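Local coordinates for filamentation induced by cAMP protein Fic (Desulfovibrio alaskensis, PDB 4RGL) that is of unknown function but belongs to the Fic/DOC family, joining a helical Fic core to a C-terminal domain of the helix-turn-helix clan, at residues Y8-T13 / H176-F181; H167-S172 / L199-W204; L211-V216 / R249-E254; E313-D318 / R326-G331. All coordinates share one frame; numbering follows the deposited sequence.

Interaction 1. Residues Y8-T13 / H176-F181; sequences YQPPYT and HYEFEF
Pro11 CG meets the Tyr177 ring obliquely, 4.0 Å from CE2, and the Tyr8 hydroxyl approaches the Glu178 carboxylate, which lies between the two rings. One face of the Tyr8 ring has Pro10 N of its own segment above it, nearer its margin than its centre, while the hydroxyl at its far end lies 3.8 Å from Glu178 OE1, a contact rather than a bond. The ring and carboxylate planes are steeply inclined, 74° apart, and the two side chains run antiparallel alongside one another. The remaining carboxylate oxygen, Glu178 OE2, meets carbon alone across the contact: Pro10 CB at 3.3 Å and Pro11 CD at 3.4 Å. Glu178 CG, anti to the carbonyl carbon (chi1 -70°), lies against Pro10 CB, and a turn about CB-CG (chi2 -61°) brings OE2 to both prolines. Pro11 is the centre of an inverse gamma turn, closed by Tyr12 N to Pro10 O at 2.6 Å. This N-terminal loop, just ahead of helix 16-32, thus lies against helix 168-182 without a hydrogen bond between the two segments. Trp160 of helix 150-163 touches both Tyr8 and Pro10, Leu157 of the same helix touches Tyr8 and Glu178, and helix 221-234 meets Tyr177 through Leu228.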
# COMPACT_ATOMS: atom_id res chain seq x y z
N TYR A 8 -22.13 21.54 -14.14
CA TYR A 8 -22.12 20.20 -13.58
C TYR A 8 -21.41 20.16 -12.22
O TYR A 8 -20.28 20.65 -12.09
CB TYR A 8 -21.44 19.21 -14.56
CG TYR A 8 -20.94 17.94 -13.88
CD1 TYR A 8 -21.80 16.88 -13.62
CD2 TYR A 8 -19.61 17.81 -13.48
CE1 TYR A 8 -21.36 15.73 -12.97
CE2 TYR A 8 -19.15 16.67 -12.83
CZ TYR A 8 -20.03 15.62 -12.58
OH TYR A 8 -19.58 14.49 -11.95
N GLN A 9 -22.03 19.49 -11.23
CA GLN A 9 -21.41 19.22 -9.93
C GLN A 9 -22.06 17.99 -9.28
O GLN A 9 -23.29 17.86 -9.26
CB GLN A 9 -21.50 20.46 -8.98
CG GLN A 9 -22.92 20.87 -8.59
CD GLN A 9 -22.93 21.69 -7.33
OE1 GLN A 9 -22.85 21.16 -6.21
NE2 GLN A 9 -23.06 23.00 -7.47
N PRO A 10 -21.25 17.06 -8.74
CA PRO A 10 -21.82 15.86 -8.09
C PRO A 10 -22.56 16.21 -6.76
O PRO A 10 -22.42 17.34 -6.26
CB PRO A 10 -20.60 14.97 -7.84
CG PRO A 10 -19.49 15.58 -8.69
CD PRO A 10 -19.78 17.02 -8.72
N PRO A 11 -23.36 15.26 -6.18
CA PRO A 11 -24.14 15.60 -4.96
C PRO A 11 -23.25 15.74 -3.71
O PRO A 11 -23.36 14.94 -2.77
CB PRO A 11 -25.10 14.42 -4.81
CG PRO A 11 -24.43 13.29 -5.51
CD PRO A 11 -23.69 13.90 -6.66
N TYR A 12 -22.41 16.78 -3.68
CA TYR A 12 -21.53 17.02 -2.56
C TYR A 12 -22.19 17.94 -1.54
O TYR A 12 -22.40 19.12 -1.82
CB TYR A 12 -20.19 17.61 -3.04
N THR A 13 -22.60 17.37 -0.38
CA THR A 13 -23.17 18.15 0.74
C THR A 13 -22.42 17.80 2.04
O THR A 13 -22.43 16.64 2.46
CB THR A 13 -24.69 17.90 0.87
OG1 THR A 13 -24.92 16.50 0.98
CG2 THR A 13 -25.48 18.48 -0.32
N HIS A 176 -14.38 8.88 -6.60
CA HIS A 176 -14.57 7.43 -6.44
C HIS A 176 -16.04 7.07 -6.61
O HIS A 176 -16.37 6.14 -7.33
CB HIS A 176 -14.07 6.98 -5.04
CG HIS A 176 -13.83 5.50 -4.91
ND1 HIS A 176 -12.70 5.01 -4.29
CD2 HIS A 176 -14.57 4.46 -5.35
CE1 HIS A 176 -12.81 3.69 -4.33
NE2 HIS A 176 -13.91 3.31 -4.98
N TYR A 177 -16.93 7.84 -5.97
CA TYR A 177 -18.37 7.62 -6.00
C TYR A 177 -18.93 7.83 -7.41
O TYR A 177 -19.71 7.00 -7.89
CB TYR A 177 -19.07 8.56 -5.01
CG TYR A 177 -20.58 8.55 -5.11
CD1 TYR A 177 -21.33 7.53 -4.52
CD2 TYR A 177 -21.27 9.63 -5.66
CE1 TYR A 177 -22.72 7.55 -4.54
CE2 TYR A 177 -22.66 9.68 -5.65
CZ TYR A 177 -23.38 8.63 -5.10
OH TYR A 177 -24.76 8.66 -5.12
N GLU A 178 -18.53 8.91 -8.07
CA GLU A 178 -18.99 9.20 -9.42
C GLU A 178 -18.44 8.19 -10.43
O GLU A 178 -19.19 7.66 -11.25
CB GLU A 178 -18.60 10.62 -9.83
CG GLU A 178 -19.36 11.70 -9.08
CD GLU A 178 -20.87 11.66 -9.29
OE1 GLU A 178 -21.30 11.49 -10.46
OE2 GLU A 178 -21.61 11.81 -8.30
N PHE A 179 -17.12 7.87 -10.32
CA PHE A 179 -16.44 6.92 -11.21
C PHE A 179 -17.10 5.54 -11.14
O PHE A 179 -17.28 4.90 -12.16
CB PHE A 179 -14.94 6.82 -10.85
CG PHE A 179 -14.12 5.99 -11.81
CD1 PHE A 179 -14.02 4.61 -11.65
CD2 PHE A 179 -13.43 6.59 -12.85
CE1 PHE A 179 -13.28 3.84 -12.56
CE2 PHE A 179 -12.67 5.82 -13.74
CZ PHE A 179 -12.60 4.45 -13.59
N GLU A 180 -17.45 5.08 -9.91
CA GLU A 180 -18.08 3.77 -9.72
C GLU A 180 -19.46 3.72 -10.39
O GLU A 180 -19.85 2.69 -10.94
CB GLU A 180 -18.19 3.44 -8.21
CG GLU A 180 -18.42 1.96 -7.91
CD GLU A 180 -19.86 1.46 -7.97
OE1 GLU A 180 -20.78 2.30 -8.11
OE2 GLU A 180 -20.07 0.25 -7.77
N PHE A 181 -20.20 4.85 -10.36
CA PHE A 181 -21.52 4.94 -10.99
C PHE A 181 -21.42 4.84 -12.51
O PHE A 181 -22.29 4.24 -13.15
CB PHE A 181 -22.23 6.24 -10.58
CG PHE A 181 -23.49 6.54 -11.38
CD1 PHE A 181 -24.69 5.92 -11.05
CD2 PHE A 181 -23.46 7.42 -12.45
CE1 PHE A 181 -25.85 6.18 -11.81
CE2 PHE A 181 -24.61 7.66 -13.21
CZ PHE A 181 -25.80 7.05 -12.87

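Interaction 2. Residues H167-S172 / L199-W204; sequences HPLVAS and LILRNW
Pro168 and Leu201 bring their CA atoms to 6.1 Å, and one turn on in the first helix Ser172 comes to 5.6 Å from Ile200 (CA to CA), so the start of helix 168-182 lies close against the end of helix 189-202. His167 is the N-cap of the first helix: its ND1 accepts from Leu169 N at 3.1 Å, the donor tilted 28° out of the imidazole plane. With CG anti to the backbone N (chi1 -171°), the imidazole can serve this cap while its far edge reaches Trp204. The pair is T-shaped: the edge of His167 is directed at the face of the indole, the planes are 82° apart, and CE1 stands 3.4 Å from Trp204 CZ2. Pro168 lies over the face of the five-membered ring, its CG 4.0 Å from the centroid in a CH-pi contact. Leu169 CD2 comes obliquely to Trp204 CZ3 and also meets Leu201 CD2. Further along the helix, Ser172 CB packs on Ile200 CG2 at 3.8 Å. The buried hydroxyl of Ser172 is satisfied within its own helix, where OG donates to Leu169 O at 2.9 Å, and Leu201 CD2 rests against Ser172 OG. Ile29 of helix 16-32 touches Trp204, and Leu245 of helix 238-257 touches Leu169. An N-capped helix packed on the next one in the chain belongs here to the Fic core, whose signature sequence HPFADGNGR begins just after the first helix and runs into the start of the second.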
# COMPACT_ATOMS: atom_id res chain seq x y z
N HIS A 167 -11.59 19.90 -0.70
CA HIS A 167 -10.30 19.40 -0.22
C HIS A 167 -10.00 18.03 -0.85
O HIS A 167 -10.91 17.23 -1.04
CB HIS A 167 -10.31 19.31 1.32
CG HIS A 167 -8.97 19.00 1.90
ND1 HIS A 167 -8.54 17.70 2.07
CD2 HIS A 167 -7.98 19.84 2.30
CE1 HIS A 167 -7.32 17.79 2.57
NE2 HIS A 167 -6.95 19.06 2.73
N PRO A 168 -8.71 17.74 -1.17
CA PRO A 168 -8.38 16.45 -1.80
C PRO A 168 -9.05 15.24 -1.11
O PRO A 168 -9.54 14.34 -1.80
CB PRO A 168 -6.87 16.37 -1.68
CG PRO A 168 -6.42 17.78 -1.72
CD PRO A 168 -7.51 18.60 -1.07
N LEU A 169 -9.08 15.23 0.25
CA LEU A 169 -9.71 14.14 1.01
C LEU A 169 -11.16 13.92 0.58
O LEU A 169 -11.57 12.79 0.36
CB LEU A 169 -9.65 14.43 2.53
CG LEU A 169 -8.27 14.34 3.17
CD1 LEU A 169 -8.29 14.93 4.57
CD2 LEU A 169 -7.76 12.91 3.20
N VAL A 170 -11.91 15.02 0.39
CA VAL A 170 -13.31 14.96 -0.03
C VAL A 170 -13.39 14.69 -1.54
O VAL A 170 -14.15 13.83 -1.98
CB VAL A 170 -14.07 16.26 0.34
CG1 VAL A 170 -15.53 16.20 -0.11
CG2 VAL A 170 -13.99 16.53 1.84
N ALA A 171 -12.57 15.41 -2.34
CA ALA A 171 -12.56 15.30 -3.80
C ALA A 171 -12.30 13.86 -4.25
O ALA A 171 -12.92 13.40 -5.21
CB ALA A 171 -11.51 16.23 -4.39
N SER A 172 -11.38 13.13 -3.55
CA SER A 172 -11.06 11.73 -3.87
C SER A 172 -12.27 10.83 -3.63
O SER A 172 -12.52 9.92 -4.42
CB SER A 172 -9.88 11.24 -3.05
OG SER A 172 -10.19 11.17 -1.67
N LEU A 199 -4.39 8.25 -6.29
CA LEU A 199 -3.70 9.26 -7.09
C LEU A 199 -4.09 10.65 -6.65
O LEU A 199 -3.22 11.49 -6.43
CB LEU A 199 -3.98 9.06 -8.60
CG LEU A 199 -3.17 9.97 -9.55
CD1 LEU A 199 -1.66 9.76 -9.37
CD2 LEU A 199 -3.55 9.73 -10.96
N ILE A 200 -5.41 10.90 -6.46
CA ILE A 200 -5.91 12.20 -6.00
C ILE A 200 -5.29 12.54 -4.61
O ILE A 200 -4.91 13.69 -4.37
CB ILE A 200 -7.46 12.21 -5.95
CG1 ILE A 200 -8.05 11.97 -7.36
CG2 ILE A 200 -7.99 13.53 -5.35
CD1 ILE A 200 -9.54 11.72 -7.38
N LEU A 201 -5.10 11.51 -3.74
CA LEU A 201 -4.51 11.72 -2.41
C LEU A 201 -2.99 11.94 -2.49
O LEU A 201 -2.47 12.79 -1.76
CB LEU A 201 -4.81 10.54 -1.47
CG LEU A 201 -6.29 10.36 -1.06
CD1 LEU A 201 -6.45 9.23 -0.08
CD2 LEU A 201 -6.86 11.65 -0.46
N ARG A 202 -2.27 11.20 -3.37
CA ARG A 202 -0.82 11.38 -3.46
C ARG A 202 -0.45 12.67 -4.23
O ARG A 202 0.63 13.21 -4.03
CB ARG A 202 -0.12 10.16 -4.08
CG ARG A 202 -0.35 9.98 -5.55
CD ARG A 202 0.79 9.19 -6.16
NE ARG A 202 1.99 10.02 -6.32
CZ ARG A 202 3.21 9.52 -6.49
NH1 ARG A 202 3.43 8.21 -6.40
NH2 ARG A 202 4.25 10.34 -6.65
N ASN A 203 -1.40 13.20 -5.05
CA ASN A 203 -1.20 14.49 -5.72
C ASN A 203 -1.24 15.62 -4.69
O ASN A 203 -0.71 16.71 -4.93
CB ASN A 203 -2.24 14.72 -6.83
CG ASN A 203 -2.01 13.88 -8.09
OD1 ASN A 203 -1.05 13.10 -8.19
ND2 ASN A 203 -2.88 14.06 -9.09
N TRP A 204 -1.83 15.34 -3.51
CA TRP A 204 -1.86 16.26 -2.37
C TRP A 204 -0.68 15.98 -1.44
O TRP A 204 0.11 16.88 -1.15
CB TRP A 204 -3.20 16.13 -1.62
CG TRP A 204 -3.22 16.80 -0.27
CD1 TRP A 204 -2.92 18.10 0.01
CD2 TRP A 204 -3.76 16.25 0.94
NE1 TRP A 204 -3.12 18.35 1.34
CE2 TRP A 204 -3.66 17.24 1.93
CE3 TRP A 204 -4.30 15.00 1.29
CZ2 TRP A 204 -4.06 17.02 3.26
CZ3 TRP A 204 -4.68 14.78 2.60
CH2 TRP A 204 -4.56 15.79 3.57

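Interaction 3. Residues L211-V216 / R249-E254; sequences LPVETV and RDAVRE
Leu211, Val213 and Val216 gather against Ala251, where an inverse gamma turn centred on Pro212 leads the chain into helix 214-219 beside the long helix 238-257. The contact between the segments is mainly apolar. Ala251 CB meets the backbone of the turn directly, 3.7 Å from Val213 CA, and has the branched side chain of Val213 alongside; Val216 CG2 lies somewhat farther off. Leu211, with CG anti to its N (chi1 -177°), extends CD1 over the helix backbone to 3.5 Å from Val252 N. Leu248, one turn earlier on that helix, also touches Leu211 and Val213.

Polar contact across the segments is loose: Glu254 OE2 stands 3.7 Å from Thr215 OG1 and has a long, weak ion pair with Arg51 of helix 42-59. Arg249, Asp250 and Arg253 form a salt-bridge network that extends to Glu24 of helix 16-32 through Arg253. Arg249 grips Asp250 side-on, NE at 3.0 Å and NH2 at 2.8 Å from the same OD1; NH2 meets the syn lone pair of OD1, whereas NE comes from above the carboxylate plane. Arg253 NH2 adds a salt bridge to that oxygen, its hydrogen bond weak, and Arg220 takes OD2, a set of charges likely to keep Asp250 ionised.

At the entry to the helix, Pro212 O accepts two bonds, one from Thr215 N at 3.2 Å and one from Thr215 OG1 at 2.8 Å, the hydroxyl lying almost in line with the carbonyl at a C=O...OG1 angle of 175°.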
# COMPACT_ATOMS: atom_id res chain seq x y z
N LEU A 211 -0.51 4.36 1.76
CA LEU A 211 -1.53 4.13 2.79
C LEU A 211 -2.43 2.94 2.39
O LEU A 211 -3.17 3.02 1.40
CB LEU A 211 -2.37 5.41 3.00
CG LEU A 211 -3.45 5.35 4.09
CD1 LEU A 211 -2.83 5.13 5.45
CD2 LEU A 211 -4.29 6.61 4.10
N PRO A 212 -2.31 1.78 3.09
CA PRO A 212 -3.06 0.58 2.65
C PRO A 212 -4.53 0.61 3.13
O PRO A 212 -4.99 -0.35 3.76
CB PRO A 212 -2.28 -0.59 3.28
CG PRO A 212 -1.14 0.05 4.06
CD PRO A 212 -1.46 1.48 4.25
N VAL A 213 -5.29 1.66 2.74
CA VAL A 213 -6.70 1.82 3.13
C VAL A 213 -7.56 0.67 2.52
O VAL A 213 -8.64 0.36 3.04
CB VAL A 213 -7.25 3.22 2.71
CG1 VAL A 213 -7.18 3.42 1.20
CG2 VAL A 213 -8.68 3.42 3.22
N GLU A 214 -7.04 0.00 1.46
CA GLU A 214 -7.76 -1.06 0.76
C GLU A 214 -7.98 -2.29 1.67
O GLU A 214 -8.97 -3.00 1.51
CB GLU A 214 -7.01 -1.46 -0.52
CG GLU A 214 -6.91 -0.35 -1.56
CD GLU A 214 -5.87 0.73 -1.26
OE1 GLU A 214 -4.99 0.49 -0.40
OE2 GLU A 214 -5.87 1.76 -1.97
N THR A 215 -7.07 -2.50 2.67
CA THR A 215 -7.23 -3.60 3.65
C THR A 215 -8.48 -3.37 4.52
O THR A 215 -9.13 -4.33 4.92
CB THR A 215 -5.97 -3.73 4.52
OG1 THR A 215 -5.79 -2.53 5.28
CG2 THR A 215 -4.73 -4.03 3.71
N VAL A 216 -8.81 -2.08 4.80
CA VAL A 216 -10.01 -1.73 5.58
C VAL A 216 -11.26 -1.94 4.71
O VAL A 216 -12.24 -2.53 5.17
CB VAL A 216 -9.93 -0.26 6.11
CG1 VAL A 216 -11.18 0.10 6.90
CG2 VAL A 216 -8.68 -0.06 6.96
N ARG A 249 -9.21 7.38 7.83
CA ARG A 249 -8.80 7.73 9.19
C ARG A 249 -8.30 6.49 9.93
O ARG A 249 -7.22 6.52 10.51
CB ARG A 249 -9.97 8.36 9.95
CG ARG A 249 -9.68 8.60 11.43
CD ARG A 249 -10.94 8.63 12.25
NE ARG A 249 -11.64 7.35 12.23
CZ ARG A 249 -12.81 7.14 12.84
NH1 ARG A 249 -13.40 8.11 13.52
NH2 ARG A 249 -13.39 5.95 12.77
N ASP A 250 -9.08 5.40 9.88
CA ASP A 250 -8.71 4.14 10.53
C ASP A 250 -7.42 3.58 9.94
O ASP A 250 -6.62 2.98 10.67
CB ASP A 250 -9.85 3.12 10.40
CG ASP A 250 -11.18 3.62 10.94
OD1 ASP A 250 -11.16 4.41 11.91
OD2 ASP A 250 -12.22 3.24 10.39
N ALA A 251 -7.20 3.80 8.63
CA ALA A 251 -6.00 3.33 7.96
C ALA A 251 -4.79 4.15 8.38
O ALA A 251 -3.80 3.58 8.85
CB ALA A 251 -6.18 3.40 6.45
N VAL A 252 -4.88 5.49 8.29
CA VAL A 252 -3.77 6.35 8.67
C VAL A 252 -3.52 6.26 10.21
O VAL A 252 -2.41 6.49 10.66
CB VAL A 252 -3.99 7.82 8.20
CG1 VAL A 252 -5.08 8.50 9.02
CG2 VAL A 252 -2.69 8.61 8.25
N ARG A 253 -4.53 5.78 10.96
CA ARG A 253 -4.41 5.59 12.39
C ARG A 253 -3.63 4.29 12.70
O ARG A 253 -2.71 4.31 13.51
CB ARG A 253 -5.79 5.58 13.05
CG ARG A 253 -5.76 5.67 14.58
CD ARG A 253 -7.05 6.27 15.12
NE ARG A 253 -8.24 5.57 14.64
CZ ARG A 253 -9.48 5.98 14.87
NH1 ARG A 253 -9.71 7.09 15.57
NH2 ARG A 253 -10.51 5.29 14.39
N GLU A 254 -3.95 3.17 11.99
CA GLU A 254 -3.23 1.90 12.21
C GLU A 254 -1.82 1.97 11.59
O GLU A 254 -0.98 1.12 11.89
CB GLU A 254 -4.02 0.68 11.65
CG GLU A 254 -4.05 0.58 10.13
CD GLU A 254 -4.31 -0.83 9.58
OE1 GLU A 254 -3.66 -1.78 10.07
OE2 GLU A 254 -5.04 -0.94 8.57

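Interaction 4. Residues E313-D318 / R326-G331; sequences ERTQPD and RYRLTG
Glu313 OE2 and Arg328 NH1 form a salt bridge of 2.8 Å across two antiparallel strands, the shortest polar bond between the segments. Both side chains leave their strands with CG between the backbone N and the carbonyl carbon (chi1 67° for Glu313), then run out extended. Glu313 CD comes over one face of the guanidinium, and the carboxylate and guanidinium planes are inclined by 44°, so the two groups meet at a slant instead of end-on. Thr330 CG2 packs beside the carboxylate, 3.5 Å from OE2. Beneath them Glu313 and Arg328 are a hydrogen-bonded pair: Glu313 N donates to Arg328 O at 3.0 Å and Arg328 N to Glu313 O at 3.1 Å. The next pair, Arg314 with Tyr327, is non-hydrogen-bonded, and its side chains lie on the other face of the sheet, side by side and pointing the same way. Arg314 CG touches Tyr327 CE1 at 3.7 Å, its approach to the ring being oblique. Thr315 N then donates to Arg326 O at 3.1 Å and carries the pairing beyond the last strand residue. The guanidinium of Arg326 is bound elsewhere, in a salt bridge to Asp285. Tyr327 is buried against Ile276 of helix 267-276 and Leu303 of helix 295-308, while its backbone bonds to Leu281 of strand 281-282, on the other side of its strand. A hairpin whose second strand is central in a small three-stranded sheet backed by helices is consistent with the wing of a winged-helix domain.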
# COMPACT_ATOMS: atom_id res chain seq x y z
N GLU A 313 26.61 -13.45 23.42
CA GLU A 313 26.94 -13.81 24.81
C GLU A 313 28.14 -14.77 24.85
O GLU A 313 28.52 -15.34 23.82
CB GLU A 313 25.72 -14.44 25.53
CG GLU A 313 25.29 -15.79 24.97
CD GLU A 313 24.13 -16.44 25.72
OE1 GLU A 313 24.13 -16.39 26.97
OE2 GLU A 313 23.28 -17.07 25.05
N ARG A 314 28.75 -14.95 26.04
CA ARG A 314 29.92 -15.80 26.21
C ARG A 314 29.51 -17.24 26.54
O ARG A 314 28.58 -17.46 27.31
CB ARG A 314 30.83 -15.25 27.31
CG ARG A 314 31.61 -14.03 26.87
CD ARG A 314 32.27 -13.34 28.04
NE ARG A 314 33.14 -12.24 27.61
CZ ARG A 314 33.60 -11.31 28.42
NH1 ARG A 314 33.23 -11.28 29.70
NH2 ARG A 314 34.40 -10.35 27.96
N THR A 315 30.24 -18.22 25.97
CA THR A 315 30.01 -19.64 26.25
C THR A 315 30.46 -19.96 27.68
O THR A 315 29.90 -20.84 28.33
CB THR A 315 30.77 -20.51 25.21
OG1 THR A 315 30.40 -20.08 23.90
CG2 THR A 315 30.47 -22.00 25.36
N GLN A 316 31.45 -19.19 28.19
CA GLN A 316 31.94 -19.32 29.56
C GLN A 316 31.72 -17.99 30.34
O GLN A 316 32.64 -17.18 30.47
CB GLN A 316 33.43 -19.71 29.57
CG GLN A 316 33.73 -21.00 28.79
CD GLN A 316 35.21 -21.33 28.76
OE1 GLN A 316 35.99 -20.86 29.59
NE2 GLN A 316 35.60 -22.19 27.84
N PRO A 317 30.46 -17.71 30.81
CA PRO A 317 30.21 -16.42 31.49
C PRO A 317 30.85 -16.35 32.89
O PRO A 317 31.12 -15.26 33.38
CB PRO A 317 28.67 -16.36 31.58
CG PRO A 317 28.17 -17.49 30.69
CD PRO A 317 29.24 -18.52 30.71
N ASP A 318 31.09 -17.53 33.52
CA ASP A 318 31.71 -17.58 34.85
C ASP A 318 33.19 -17.14 34.79
O ASP A 318 33.68 -16.49 35.71
CB ASP A 318 31.59 -19.00 35.45
CG ASP A 318 32.05 -19.11 36.91
OD1 ASP A 318 31.98 -18.08 37.63
OD2 ASP A 318 32.38 -20.23 37.34
N ARG A 326 34.55 -18.64 23.76
CA ARG A 326 33.82 -18.68 22.49
C ARG A 326 32.53 -17.86 22.62
O ARG A 326 32.20 -17.42 23.72
CB ARG A 326 33.52 -20.13 22.07
CG ARG A 326 34.77 -21.02 22.02
CD ARG A 326 34.49 -22.39 21.46
NE ARG A 326 34.25 -22.35 20.02
CZ ARG A 326 35.20 -22.51 19.10
NH1 ARG A 326 36.46 -22.75 19.48
NH2 ARG A 326 34.91 -22.45 17.81
N TYR A 327 31.84 -17.57 21.48
CA TYR A 327 30.69 -16.66 21.51
C TYR A 327 29.48 -17.24 20.72
O TYR A 327 29.64 -17.71 19.59
CB TYR A 327 31.08 -15.28 20.94
CG TYR A 327 32.23 -14.63 21.68
CD1 TYR A 327 32.00 -13.86 22.82
CD2 TYR A 327 33.55 -14.82 21.28
CE1 TYR A 327 33.06 -13.30 23.54
CE2 TYR A 327 34.61 -14.27 21.99
CZ TYR A 327 34.36 -13.50 23.11
OH TYR A 327 35.40 -12.94 23.81
N ARG A 328 28.26 -17.15 21.32
CA ARG A 328 27.00 -17.63 20.70
C ARG A 328 25.92 -16.52 20.75
O ARG A 328 25.89 -15.73 21.69
CB ARG A 328 26.50 -18.92 21.41
CG ARG A 328 26.47 -18.82 22.94
CD ARG A 328 26.18 -20.16 23.58
NE ARG A 328 26.45 -20.13 25.02
CZ ARG A 328 25.54 -19.88 25.95
NH1 ARG A 328 24.28 -19.66 25.60
NH2 ARG A 328 25.87 -19.87 27.23
N LEU A 329 25.07 -16.43 19.69
CA LEU A 329 24.06 -15.37 19.57
C LEU A 329 22.91 -15.54 20.60
O LEU A 329 22.65 -16.65 21.07
CB LEU A 329 23.47 -15.33 18.14
CG LEU A 329 24.40 -14.81 17.03
CD1 LEU A 329 23.77 -15.00 15.67
CD2 LEU A 329 24.75 -13.35 17.24
N THR A 330 22.22 -14.42 20.93
CA THR A 330 21.06 -14.41 21.84
C THR A 330 19.78 -14.06 21.05
O THR A 330 19.24 -14.90 20.34
CB THR A 330 21.30 -13.42 23.01
OG1 THR A 330 21.66 -12.14 22.48
CG2 THR A 330 22.37 -13.89 23.96
N GLY A 331 19.34 -12.80 21.16
CA GLY A 331 18.19 -12.29 20.43
C GLY A 331 18.58 -11.71 19.09
O GLY A 331 18.43 -10.51 18.86

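From the N terminus, interaction 1 closes the longest loop, bringing the first modelled residues against helix 168-182 across 162 intervening residues. Interaction 2 crosses it: residues 167-172 lie inside that loop and 199-204 beyond it, and the two contacts use successive parts of the same helix, their centres 14 Å apart. Interaction 3 follows in series, closing a mostly helical loop of 32 residues and tying the chain after helix 189-202 to helix 238-257. Interactions 1 to 3 thus hold together the helical body. Interaction 4, a local hairpin, lies apart in the C-terminal domain, its centre 43 Å from that of interaction 3 and 65 Å from that of interaction 1.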